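Local coordinates for Adhesin/hemolysin (Burkholderia pseudomallei 1026a, PDB 4G6V), which acts as the toxic nuclease module of a contact-dependent growth inhibition system, probably cleaving tRNA in neighbouring bacteria unless its immunity protein CdiI blocks it, at residues Q99-G109 and A127-S138; S43-I51 and L63-V71. One frame throughout, in Å; residues are numbered along the deposited sequence.

Contact 1: residues Q99-G109 and A127-S138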
loop_
_atom_site.group_PDB
_atom_site.type_symbol
_atom_site.label_atom_id
_atom_site.label_comp_id
_atom_site.label_asym_id
_atom_site.label_seq_id
_atom_site.Cartn_x
_atom_site.Cartn_y
_atom_site.Cartn_z
ATOM N N GLN A 99 -16.236 -10.539 0.054
ATOM C CA GLN A 99 -15.671 -9.271 0.566
ATOM C C GLN A 99 -14.427 -8.780 -0.194
ATOM O O GLN A 99 -13.458 -9.534 -0.346
ATOM C CB GLN A 99 -15.292 -9.411 2.051
ATOM C CG GLN A 99 -16.419 -9.850 2.970
ATOM C CD GLN A 99 -15.954 -10.039 4.414
ATOM O OE1 GLN A 99 -15.167 -10.941 4.712
ATOM N NE2 GLN A 99 -16.441 -9.183 5.317
ATOM N N VAL A 100 -14.430 -7.524 -0.651
ATOM C CA VAL A 100 -13.205 -6.963 -1.234
ATOM C C VAL A 100 -12.063 -6.945 -0.204
ATOM O O VAL A 100 -12.252 -6.527 0.954
ATOM C CB VAL A 100 -13.391 -5.566 -1.905
ATOM C CG1 VAL A 100 -14.246 -5.676 -3.185
ATOM C CG2 VAL A 100 -13.936 -4.492 -0.903
ATOM N N PHE A 101 -10.904 -7.450 -0.647
ATOM C CA PHE A 101 -9.686 -7.602 0.158
ATOM C C PHE A 101 -8.463 -7.075 -0.602
ATOM O O PHE A 101 -8.429 -7.083 -1.840
ATOM C CB PHE A 101 -9.448 -9.077 0.464
ATOM C CG PHE A 101 -9.791 -9.491 1.870
ATOM C CD1 PHE A 101 -11.027 -10.042 2.160
ATOM C CD2 PHE A 101 -8.861 -9.367 2.898
ATOM C CE1 PHE A 101 -11.339 -10.448 3.456
ATOM C CE2 PHE A 101 -9.169 -9.768 4.201
ATOM C CZ PHE A 101 -10.408 -10.312 4.477
ATOM N N ASP A 102 -7.456 -6.622 0.138
ATOM C CA ASP A 102 -6.189 -6.223 -0.465
ATOM C C ASP A 102 -5.018 -6.951 0.203
ATOM O O ASP A 102 -5.067 -7.241 1.403
ATOM C CB ASP A 102 -5.994 -4.705 -0.405
ATOM C CG ASP A 102 -6.633 -3.980 -1.589
ATOM O OD1 ASP A 102 -7.184 -4.654 -2.488
ATOM O OD2 ASP A 102 -6.576 -2.728 -1.620
ATOM N N ASN A 103 -3.983 -7.264 -0.583
ATOM C CA ASN A 103 -2.775 -7.917 -0.064
ATOM C C ASN A 103 -1.744 -6.891 0.363
ATOM O O ASN A 103 -1.549 -5.887 -0.311
ATOM C CB ASN A 103 -2.142 -8.865 -1.104
ATOM C CG ASN A 103 -0.968 -9.682 -0.528
ATOM O OD1 ASN A 103 -1.162 -10.502 0.364
ATOM N ND2 ASN A 103 0.256 -9.448 -1.034
ATOM N N TYR A 104 -1.100 -7.152 1.493
ATOM C CA TYR A 104 -0.009 -6.317 1.988
ATOM C C TYR A 104 1.096 -7.224 2.524
ATOM O O TYR A 104 0.888 -8.016 3.455
ATOM C CB TYR A 104 -0.518 -5.330 3.046
ATOM C CG TYR A 104 0.533 -4.696 3.919
ATOM C CD1 TYR A 104 1.697 -4.151 3.380
ATOM C CD2 TYR A 104 0.353 -4.621 5.289
ATOM C CE1 TYR A 104 2.661 -3.570 4.201
ATOM C CE2 TYR A 104 1.303 -4.023 6.116
ATOM C CZ TYR A 104 2.451 -3.501 5.575
ATOM O OH TYR A 104 3.377 -2.902 6.424
ATOM N N ALA A 105 2.261 -7.136 1.900
ATOM C CA ALA A 105 3.318 -8.096 2.177
ATOM C C ALA A 105 4.545 -7.394 2.737
ATOM O O ALA A 105 5.527 -7.220 2.041
ATOM C CB ALA A 105 3.656 -8.891 0.926
ATOM N N PRO A 106 4.474 -7.006 4.015
ATOM C CA PRO A 106 5.522 -6.225 4.669
ATOM C C PRO A 106 6.863 -6.935 4.611
ATOM O O PRO A 106 6.924 -8.148 4.836
ATOM C CB PRO A 106 5.033 -6.135 6.123
ATOM C CG PRO A 106 4.162 -7.339 6.298
ATOM C CD PRO A 106 3.447 -7.453 4.977
ATOM N N ALA A 107 7.914 -6.191 4.277
ATOM C CA ALA A 107 9.266 -6.720 4.336
ATOM C C ALA A 107 9.887 -6.235 5.639
ATOM O O ALA A 107 10.807 -6.863 6.178
ATOM C CB ALA A 107 10.075 -6.261 3.146
ATOM N N THR A 108 9.369 -5.114 6.139
ATOM C CA THR A 108 9.776 -4.599 7.431
ATOM C C THR A 108 9.354 -5.579 8.521
ATOM O O THR A 108 8.359 -6.319 8.370
ATOM C CB THR A 108 9.126 -3.224 7.732
ATOM O OG1 THR A 108 9.532 -2.773 9.029
ATOM C CG2 THR A 108 7.597 -3.306 7.729
ATOM N N GLY A 109 10.109 -5.567 9.618
ATOM C CA GLY A 109 9.729 -6.282 10.823
ATOM C C GLY A 109 9.221 -5.365 11.931
ATOM O O GLY A 109 8.916 -5.832 13.020
ATOM N N ALA A 127 -8.608 1.325 1.712
ATOM C CA ALA A 127 -8.615 -0.103 1.928
ATOM C C ALA A 127 -9.505 -0.374 3.154
ATOM O O ALA A 127 -9.703 0.507 3.997
ATOM C CB ALA A 127 -7.196 -0.608 2.156
ATOM N N SER A 128 -10.031 -1.592 3.235
ATOM C CA SER A 128 -10.842 -2.043 4.365
ATOM C C SER A 128 -10.317 -3.392 4.882
ATOM O O SER A 128 -9.727 -3.474 5.963
ATOM C CB SER A 128 -12.288 -2.198 3.908
ATOM O OG SER A 128 -12.319 -2.772 2.608
ATOM N N ASN A 129 -10.537 -4.446 4.096
ATOM C CA ASN A 129 -10.099 -5.784 4.463
ATOM C C ASN A 129 -8.732 -6.124 3.873
ATOM O O ASN A 129 -8.523 -6.034 2.656
ATOM C CB ASN A 129 -11.143 -6.800 4.031
ATOM C CG ASN A 129 -12.504 -6.465 4.573
ATOM O OD1 ASN A 129 -12.662 -6.278 5.780
ATOM N ND2 ASN A 129 -13.491 -6.345 3.687
ATOM N N ILE A 130 -7.808 -6.514 4.748
ATOM C CA ILE A 130 -6.418 -6.686 4.360
ATOM C C ILE A 130 -5.933 -8.104 4.603
ATOM O O ILE A 130 -6.087 -8.637 5.710
ATOM C CB ILE A 130 -5.491 -5.795 5.196
ATOM C CG1 ILE A 130 -6.076 -4.398 5.405
ATOM C CG2 ILE A 130 -4.107 -5.781 4.572
ATOM C CD1 ILE A 130 -5.782 -3.425 4.306
ATOM N N VAL A 131 -5.344 -8.708 3.575
ATOM C CA VAL A 131 -4.541 -9.916 3.774
ATOM C C VAL A 131 -3.113 -9.472 4.073
ATOM O O VAL A 131 -2.488 -8.735 3.280
ATOM C CB VAL A 131 -4.525 -10.839 2.545
ATOM C CG1 VAL A 131 -3.537 -11.964 2.763
ATOM C CG2 VAL A 131 -5.916 -11.382 2.244
ATOM N N VAL A 132 -2.611 -9.872 5.238
ATOM C CA VAL A 132 -1.242 -9.544 5.594
ATOM C C VAL A 132 -0.390 -10.790 5.533
ATOM O O VAL A 132 -0.535 -11.680 6.365
ATOM C CB VAL A 132 -1.110 -8.988 6.994
ATOM C CG1 VAL A 132 0.389 -8.702 7.276
ATOM C CG2 VAL A 132 -1.982 -7.726 7.178
ATOM N N ASN A 133 0.511 -10.820 4.555
ATOM C CA ASN A 133 1.358 -11.967 4.262
ATOM C C ASN A 133 2.760 -11.784 4.821
ATOM O O ASN A 133 3.541 -10.938 4.326
ATOM C CB ASN A 133 1.429 -12.140 2.755
ATOM C CG ASN A 133 2.034 -13.453 2.350
ATOM O OD1 ASN A 133 2.791 -14.071 3.106
ATOM N ND2 ASN A 133 1.714 -13.891 1.135
ATOM N N LEU A 134 3.093 -12.578 5.839
ATOM C CA LEU A 134 4.371 -12.409 6.548
ATOM C C LEU A 134 5.586 -13.144 5.934
ATOM O O LEU A 134 6.593 -13.343 6.613
ATOM C CB LEU A 134 4.227 -12.753 8.040
ATOM C CG LEU A 134 3.199 -11.947 8.856
ATOM C CD1 LEU A 134 3.277 -12.300 10.331
ATOM C CD2 LEU A 134 3.370 -10.437 8.677
ATOM N N ALA A 135 5.494 -13.527 4.658
ATOM C CA ALA A 135 6.579 -14.246 3.966
ATOM C C ALA A 135 7.958 -13.624 4.192
ATOM O O ALA A 135 8.900 -14.314 4.564
ATOM C CB ALA A 135 6.288 -14.346 2.467
ATOM N N ASP A 136 8.072 -12.315 3.976
ATOM C CA ASP A 136 9.356 -11.636 4.064
ATOM C C ASP A 136 9.492 -10.745 5.306
ATOM O O ASP A 136 10.384 -9.903 5.368
ATOM C CB ASP A 136 9.566 -10.790 2.811
ATOM C CG ASP A 136 9.214 -11.538 1.547
ATOM O OD1 ASP A 136 10.050 -12.354 1.104
ATOM O OD2 ASP A 136 8.108 -11.311 1.001
ATOM N N SER A 137 8.610 -10.916 6.287
ATOM C CA SER A 137 8.672 -10.118 7.504
ATOM C C SER A 137 9.073 -10.961 8.707
ATOM O O SER A 137 8.733 -12.129 8.787
ATOM C CB SER A 137 7.307 -9.481 7.765
ATOM O OG SER A 137 7.222 -8.968 9.080
ATOM N N SER A 138 9.773 -10.364 9.659
ATOM C CA SER A 138 10.162 -11.090 10.867
ATOM C C SER A 138 9.209 -10.821 12.036
ATOM O O SER A 138 9.467 -11.236 13.165
ATOM C CB SER A 138 11.609 -10.760 11.268
ATOM O OG SER A 138 11.745 -9.429 11.761
#
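Strands 99-104 and 129-133, joined through helix 111-123 in a beta-alpha-beta unit, run parallel at the centre of the mixed sheet. Four backbone bonds alternate between them, from Asp102 N to Asn129 O (2.8 Å) through to Asn133 N on Tyr104 O (3.0 Å). At the entry to the ladder the Asn129 side chain adds a bond: ND2 donates to Val100 O at 3.0 Å, nearly within the amide plane, while OD1 is taken by Lys158 N. Its CB sits over one face of the Phe101 ring, 3.4 Å from the centroid and only 4° off the normal, a CH-pi contact; Val131 CG2 reaches the same ring at CD2 (3.6 Å). On the Asp102 face, Ile130 CG2 touches Tyr104 CB. Beyond the strands, Pro106 packs CD near Val132 CG1 and CG against Leu134 CD2. Ser137 closes the type I turn that begins at Leu134, and its chi1 of 166° turns OG toward the 106-109 loop, where it donates to Thr108 O at 3.0 Å. Asp102, a probable active-site residue, has OD1 bonded by Asp93 N, while its backbone N and O are both bonded to strand 129-133. The arrangement is a parallel beta-alpha-beta crossover within a mixed sheet, consistent with the PDDEXK nuclease fold.

Contact 2: residues S43-I51 and L63-V71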
loop_
_atom_site.group_PDB
_atom_site.type_symbol
_atom_site.label_atom_id
_atom_site.label_comp_id
_atom_site.label_asym_id
_atom_site.label_seq_id
_atom_site.Cartn_x
_atom_site.Cartn_y
_atom_site.Cartn_z
ATOM N N SER A 43 -11.592 -22.402 -3.340
ATOM C CA SER A 43 -11.727 -22.075 -4.763
ATOM C C SER A 43 -10.794 -20.908 -5.204
ATOM O O SER A 43 -10.367 -20.089 -4.390
ATOM C CB SER A 43 -13.221 -21.815 -5.080
ATOM O OG SER A 43 -13.426 -21.040 -6.255
ATOM N N LEU A 44 -10.463 -20.849 -6.488
ATOM C CA LEU A 44 -9.630 -19.762 -6.997
ATOM C C LEU A 44 -9.993 -19.429 -8.441
ATOM O O LEU A 44 -9.902 -20.269 -9.326
ATOM C CB LEU A 44 -8.135 -20.107 -6.897
ATOM C CG LEU A 44 -7.154 -19.049 -7.428
ATOM C CD1 LEU A 44 -7.160 -17.854 -6.506
ATOM C CD2 LEU A 44 -5.696 -19.574 -7.638
ATOM N N SER A 45 -10.411 -18.199 -8.676
ATOM C CA SER A 45 -10.804 -17.782 -10.012
ATOM C C SER A 45 -10.456 -16.314 -10.245
ATOM O O SER A 45 -9.849 -15.648 -9.395
ATOM C CB SER A 45 -12.306 -17.997 -10.217
ATOM O OG SER A 45 -13.028 -17.639 -9.042
ATOM N N GLY A 46 -10.864 -15.816 -11.404
ATOM C CA GLY A 46 -10.446 -14.510 -11.848
ATOM C C GLY A 46 -9.021 -14.610 -12.342
ATOM O O GLY A 46 -8.286 -15.523 -11.963
ATOM N N LYS A 47 -8.633 -13.666 -13.190
ATOM C CA LYS A 47 -7.293 -13.616 -13.731
ATOM C C LYS A 47 -6.280 -13.274 -12.621
ATOM O O LYS A 47 -6.479 -12.319 -11.859
ATOM C CB LYS A 47 -7.250 -12.595 -14.857
ATOM N N PRO A 48 -5.198 -14.070 -12.509
ATOM C CA PRO A 48 -4.103 -13.791 -11.560
ATOM C C PRO A 48 -3.226 -12.672 -12.079
ATOM O O PRO A 48 -3.223 -12.428 -13.285
ATOM C CB PRO A 48 -3.314 -15.103 -11.539
ATOM C CG PRO A 48 -3.536 -15.678 -12.886
ATOM C CD PRO A 48 -4.968 -15.317 -13.256
ATOM N N THR A 49 -2.482 -12.025 -11.188
ATOM C CA THR A 49 -1.763 -10.791 -11.518
ATOM C C THR A 49 -0.525 -10.996 -12.421
ATOM O O THR A 49 0.367 -11.790 -12.114
ATOM C CB THR A 49 -1.337 -10.055 -10.238
ATOM O OG1 THR A 49 -2.492 -9.522 -9.577
ATOM C CG2 THR A 49 -0.377 -8.932 -10.581
ATOM N N GLN A 50 -0.469 -10.274 -13.535
ATOM C CA GLN A 50 0.688 -10.375 -14.424
ATOM C C GLN A 50 1.740 -9.314 -14.081
ATOM O O GLN A 50 1.461 -8.115 -14.071
ATOM C CB GLN A 50 0.261 -10.256 -15.884
ATOM C CG GLN A 50 -0.600 -11.411 -16.328
ATOM C CD GLN A 50 -1.004 -11.322 -17.789
ATOM O OE1 GLN A 50 -0.877 -10.255 -18.418
ATOM N NE2 GLN A 50 -1.497 -12.453 -18.345
ATOM N N ILE A 51 2.951 -9.775 -13.794
ATOM C CA ILE A 51 4.031 -8.910 -13.351
ATOM C C ILE A 51 4.798 -8.428 -14.563
ATOM O O ILE A 51 5.302 -9.245 -15.314
ATOM C CB ILE A 51 4.950 -9.671 -12.382
ATOM C CG1 ILE A 51 4.093 -10.240 -11.246
ATOM C CG2 ILE A 51 6.112 -8.775 -11.873
ATOM C CD1 ILE A 51 4.845 -11.052 -10.267
ATOM N N LEU A 63 4.130 -8.257 -6.010
ATOM C CA LEU A 63 3.172 -8.928 -6.890
ATOM C C LEU A 63 3.218 -10.468 -6.734
ATOM O O LEU A 63 2.182 -11.115 -6.691
ATOM C CB LEU A 63 3.353 -8.495 -8.355
ATOM C CG LEU A 63 3.215 -6.985 -8.596
ATOM C CD1 LEU A 63 3.217 -6.668 -10.069
ATOM C CD2 LEU A 63 1.949 -6.418 -7.939
ATOM N N ILE A 64 4.414 -11.046 -6.635
ATOM C CA ILE A 64 4.542 -12.469 -6.339
ATOM C C ILE A 64 3.692 -12.798 -5.123
ATOM O O ILE A 64 2.803 -13.646 -5.181
ATOM C CB ILE A 64 6.024 -12.910 -6.053
ATOM C CG1 ILE A 64 6.881 -12.835 -7.312
ATOM C CG2 ILE A 64 6.085 -14.346 -5.588
ATOM C CD1 ILE A 64 6.287 -13.588 -8.460
ATOM N N ARG A 65 3.958 -12.118 -4.017
ATOM C CA ARG A 65 3.273 -12.435 -2.764
ATOM C C ARG A 65 1.746 -12.302 -2.813
ATOM O O ARG A 65 1.031 -12.996 -2.082
ATOM C CB ARG A 65 3.856 -11.609 -1.634
ATOM C CG ARG A 65 5.333 -11.870 -1.446
ATOM C CD ARG A 65 5.509 -13.059 -0.564
ATOM N NE ARG A 65 6.909 -13.301 -0.263
ATOM C CZ ARG A 65 7.668 -14.176 -0.911
ATOM N NH1 ARG A 65 7.154 -14.889 -1.904
ATOM N NH2 ARG A 65 8.942 -14.337 -0.565
ATOM N N GLU A 66 1.251 -11.418 -3.676
ATOM C CA GLU A 66 -0.186 -11.266 -3.891
ATOM C C GLU A 66 -0.756 -12.500 -4.611
ATOM O O GLU A 66 -1.764 -13.078 -4.199
ATOM C CB GLU A 66 -0.480 -10.000 -4.701
ATOM C CG GLU A 66 -1.956 -9.787 -4.973
ATOM C CD GLU A 66 -2.217 -9.133 -6.318
ATOM O OE1 GLU A 66 -1.540 -8.132 -6.615
ATOM O OE2 GLU A 66 -3.103 -9.610 -7.071
ATOM N N ASN A 67 -0.112 -12.909 -5.695
ATOM C CA ASN A 67 -0.549 -14.112 -6.381
ATOM C C ASN A 67 -0.455 -15.324 -5.460
ATOM O O ASN A 67 -1.312 -16.205 -5.497
ATOM C CB ASN A 67 0.227 -14.314 -7.683
ATOM C CG ASN A 67 -0.332 -13.463 -8.827
ATOM O OD1 ASN A 67 -1.430 -12.904 -8.732
ATOM N ND2 ASN A 67 0.421 -13.368 -9.912
ATOM N N GLN A 68 0.564 -15.332 -4.604
ATOM C CA GLN A 68 0.745 -16.425 -3.662
ATOM C C GLN A 68 -0.286 -16.470 -2.532
ATOM O O GLN A 68 -0.700 -17.555 -2.126
ATOM C CB GLN A 68 2.153 -16.416 -3.092
ATOM C CG GLN A 68 3.209 -16.793 -4.113
ATOM C CD GLN A 68 4.614 -16.690 -3.549
ATOM O OE1 GLN A 68 4.939 -15.764 -2.786
ATOM N NE2 GLN A 68 5.455 -17.648 -3.911
ATOM N N SER A 69 -0.687 -15.309 -2.014
ATOM C CA SER A 69 -1.708 -15.268 -0.964
ATOM C C SER A 69 -3.042 -15.815 -1.448
ATOM O O SER A 69 -3.765 -16.448 -0.686
ATOM C CB SER A 69 -1.886 -13.857 -0.419
ATOM O OG SER A 69 -0.879 -13.574 0.534
ATOM N N ALA A 70 -3.352 -15.573 -2.719
ATOM C CA ALA A 70 -4.574 -16.072 -3.335
ATOM C C ALA A 70 -4.603 -17.602 -3.325
ATOM O O ALA A 70 -5.588 -18.219 -2.918
ATOM C CB ALA A 70 -4.715 -15.538 -4.763
ATOM N N VAL A 71 -3.521 -18.211 -3.773
ATOM C CA VAL A 71 -3.462 -19.659 -3.859
ATOM C C VAL A 71 -3.527 -20.269 -2.465
ATOM O O VAL A 71 -4.220 -21.265 -2.248
ATOM C CB VAL A 71 -2.190 -20.108 -4.626
ATOM C CG1 VAL A 71 -1.783 -21.574 -4.299
ATOM C CG2 VAL A 71 -2.385 -19.899 -6.120
#
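Leu44, on strand 43-45, outermost in this chain's sheet, reaches helix 57-74 with both branches: CD1 meets Ala70 CB at 3.8 Å and CD2 meets Val71 CG2. CG lies anti to the backbone N (chi1 179°), which carries the fork across to the helix. The chain then swings away and returns at Pro48, whose CB lies beside Asn67 OD1. Thr49 is the polar centre. Its backbone is read by a single amide: Thr49 N donates to Asn67 OD1 at 2.8 Å and Thr49 O accepts from Asn67 ND2 at 2.7 Å, both in the respective carbonyl planes and on lone pairs, a two-bond pairing that fixes the rotation of the Asn67 amide. Thr49 OG1 meanwhile donates to Glu66 OE2 at 2.6 Å, arriving on the syn side, 34° out of the carboxylate plane; Asn83 ND2 also bonds this hydroxyl. Ile51 ends the run, sliding past Leu63 in the opposite direction with CG1 at 3.5 Å from Leu63 CB, while its CD1 meets Ile64 CD1 across a right angle. Glu66 is a probable catalytic residue, and Lys69 of CdiI forms a salt bridge to its OE1. Thr49 is thus a second-shell partner of an acidic residue on the first helix of what is probably a PDDEXK-type nuclease site.

How the contacts relate
The two contacts illustrate how a probable active site is assembled from separate beta-alpha-beta units of one sheet. Their centres are 13 Å apart, and contact 2 closes along the chain before contact 1 opens. Helix 57-74 bridges them: Arg65 NE forms a salt bridge with Asp136 OD2 at 2.6 Å, and Ser69 OG lies 3.1 Å from Asn103 OD1, a probable hydrogen bond. Contact 2 holds Glu66 and contact 1 holds Asp102, both probable active-site residues, with side chains about 8 Å apart; Asp93 comes within about 4 Å of the Glu66 side chain and accepts from Asn103 N. CdiI touches both contacts, consistent with immunity by covering the site.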